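Local coordinates for beta-n-acetylhexosaminidase (PDB 4AZI), which probably removes terminal beta-linked N-acetylglucosamine from the non-reducing ends of glycans, as a family 20 exo-hexosaminidase, at residues A[50-55]-A[88-93]. The protein carries 2 engineered substitutions. Numbering follows the deposited sequence. Where two conformers were deposited one is given.
Sequences GLRFLL and NGTALT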
loop_
_atom_site.group_PDB
_atom_site.type_symbol
_atom_site.label_atom_id
_atom_site.label_comp_id
_atom_site.label_asym_id
_atom_site.label_seq_id
_atom_site.Cartn_x
_atom_site.Cartn_y
_atom_site.Cartn_z
ATOM N N GLY A 50 0.495 -13.762 4.123
ATOM C CA GLY A 50 1.778 -13.928 4.796
ATOM C C GLY A 50 2.150 -12.660 5.549
ATOM O O GLY A 50 1.628 -11.571 5.262
ATOM N N LEU A 51 3.049 -12.799 6.516
ATOM C CA LEU A 51 3.582 -11.653 7.243
ATOM C C LEU A 51 5.098 -11.654 7.110
ATOM O O LEU A 51 5.791 -12.392 7.813
ATOM C CB LEU A 51 3.153 -11.698 8.710
ATOM C CG LEU A 51 3.678 -10.569 9.595
ATOM C CD1 LEU A 51 5.191 -10.584 9.573
ATOM C CD2 LEU A 51 3.150 -9.210 9.156
ATOM N N ARG A 52 5.596 -10.817 6.202
ATOM C CA ARG A 52 6.983 -10.863 5.750
ATOM C C ARG A 52 7.826 -9.687 6.240
ATOM O O ARG A 52 8.637 -9.124 5.492
ATOM C CB ARG A 52 7.029 -11.000 4.221
ATOM C CG ARG A 52 6.182 -12.159 3.703
ATOM C CD ARG A 52 6.535 -12.553 2.277
ATOM N NE ARG A 52 5.757 -13.721 1.856
ATOM C CZ ARG A 52 6.111 -14.985 2.086
ATOM N NH1 ARG A 52 7.243 -15.257 2.714
ATOM N NH2 ARG A 52 5.333 -15.978 1.675
ATOM N N PHE A 53 7.624 -9.326 7.502
ATOM C CA PHE A 53 8.428 -8.300 8.160
ATOM C C PHE A 53 8.537 -8.589 9.646
ATOM O O PHE A 53 7.528 -8.674 10.353
ATOM C CB PHE A 53 7.839 -6.905 7.921
ATOM C CG PHE A 53 8.610 -5.785 8.573
ATOM C CD1 PHE A 53 10.004 -5.798 8.623
ATOM C CD2 PHE A 53 7.937 -4.694 9.111
ATOM C CE1 PHE A 53 10.707 -4.753 9.212
ATOM C CE2 PHE A 53 8.633 -3.641 9.697
ATOM C CZ PHE A 53 10.021 -3.673 9.748
ATOM N N LEU A 54 9.774 -8.733 10.108
ATOM C CA LEU A 54 10.062 -8.874 11.531
ATOM C C LEU A 54 10.960 -7.748 12.015
ATOM O O LEU A 54 11.997 -7.457 11.408
ATOM C CB LEU A 54 10.733 -10.215 11.829
ATOM C CG LEU A 54 10.032 -11.496 11.382
ATOM C CD1 LEU A 54 11.013 -12.662 11.445
ATOM C CD2 LEU A 54 8.806 -11.751 12.247
ATOM N N LEU A 55 10.540 -7.121 13.110
ATOM C CA LEU A 55 11.355 -6.150 13.817
ATOM C C LEU A 55 12.425 -6.879 14.624
ATOM O O LEU A 55 12.279 -8.065 14.924
ATOM C CB LEU A 55 10.488 -5.331 14.782
ATOM C CG LEU A 55 9.168 -4.732 14.291
ATOM C CD1 LEU A 55 8.296 -4.321 15.469
ATOM C CD2 LEU A 55 9.422 -3.562 13.351
ATOM N N ASN A 88 12.428 -18.152 -2.155
ATOM C CA ASN A 88 13.237 -16.927 -2.270
ATOM C C ASN A 88 13.533 -16.237 -0.935
ATOM O O ASN A 88 14.408 -15.370 -0.857
ATOM C CB ASN A 88 12.567 -15.924 -3.223
ATOM C CG ASN A 88 12.457 -16.442 -4.648
ATOM O OD1 ASN A 88 13.223 -17.311 -5.074
ATOM N ND2 ASN A 88 11.503 -15.902 -5.399
ATOM N N GLY A 89 12.801 -16.615 0.107
ATOM C CA GLY A 89 12.960 -16.010 1.430
ATOM C C GLY A 89 11.637 -15.933 2.163
ATOM O O GLY A 89 10.593 -16.295 1.613
ATOM N N THR A 90 11.675 -15.457 3.405
ATOM C CA THR A 90 10.493 -15.457 4.256
ATOM C C THR A 90 10.070 -14.057 4.673
ATOM O O THR A 90 8.918 -13.675 4.472
ATOM C CB THR A 90 10.688 -16.323 5.522
ATOM O OG1 THR A 90 11.113 -17.639 5.150
ATOM C CG2 THR A 90 9.381 -16.429 6.315
ATOM N N ALA A 91 10.990 -13.304 5.268
ATOM C CA ALA A 91 10.654 -12.003 5.827
ATOM C C ALA A 91 11.799 -11.016 5.704
ATOM O O ALA A 91 12.974 -11.384 5.802
ATOM C CB ALA A 91 10.226 -12.134 7.287
ATOM N N LEU A 92 11.439 -9.761 5.462
ATOM C CA LEU A 92 12.383 -8.664 5.526
ATOM C C LEU A 92 12.728 -8.394 6.994
ATOM O O LEU A 92 11.891 -8.601 7.888
ATOM C CB LEU A 92 11.783 -7.419 4.869
ATOM C CG LEU A 92 11.537 -7.436 3.352
ATOM C CD1 LEU A 92 10.824 -6.167 2.897
ATOM C CD2 LEU A 92 12.840 -7.609 2.579
ATOM N N THR A 93 13.964 -7.957 7.233
ATOM C CA THR A 93 14.426 -7.595 8.573
ATOM C C THR A 93 14.223 -6.104 8.811
ATOM O O THR A 93 13.921 -5.354 7.871
ATOM C CB THR A 93 15.928 -7.882 8.761
ATOM O OG1 THR A 93 16.683 -7.008 7.915
ATOM C CG2 THR A 93 16.264 -9.348 8.465
#
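R52 reaches alongside segment 88-93 and, together with a single parallel beta bridge between F53 and L92, ties two loops of the family 20 TIM barrel: one follows barrel strand 41-45, the other leads into helix 94-106. CG of R52 stands anti to its carbonyl carbon (chi1 -52°); the extended chain lays CB, CG and CD along the carbonyl oxygen of T90, and the turn about the last torsion (chi4 -86°) brings NH1 to it. R52 NH1 donates to T90 O at 2.9 Å, in the carbonyl plane and on a lone pair, with the oxygen tilted slightly from the guanidinium plane. Arginine suits this buried place because its other nitrogens have work too: NH2 bonds to R19 O and Y84 O, and NE weakly to G18 O, so one side chain ties backbone carbonyls from separate parts of the chain.

L92 is bonded through its N and O to R52 and L54, the residues on either side of F53, the pattern of a parallel bridge. L92 N donates to R52 O at 2.9 Å, approaching from above the carbonyl plane, whereas L54 N meets L92 O at 3.1 Å in a nearly straight bond. The small methyl of A91 lies over the backbone between R52 and F53, with A91 CB 3.6 Å from R52 C, and also touches L54 CG at 4.1 Å; L54 in turn packs on I76 of helix 69-83. The F53 ring turns an edge to the second loop while meeting F169 edge-to-face and V97 of helix 94-106, which L92 also touches. Threonine suits position 93, the N-cap of that helix, because its side chain caps a backbone N just past the segment, while T93 N bonds to E96 OE1; T93 O lies at the ring edge, 3.5 Å from F53 CE1.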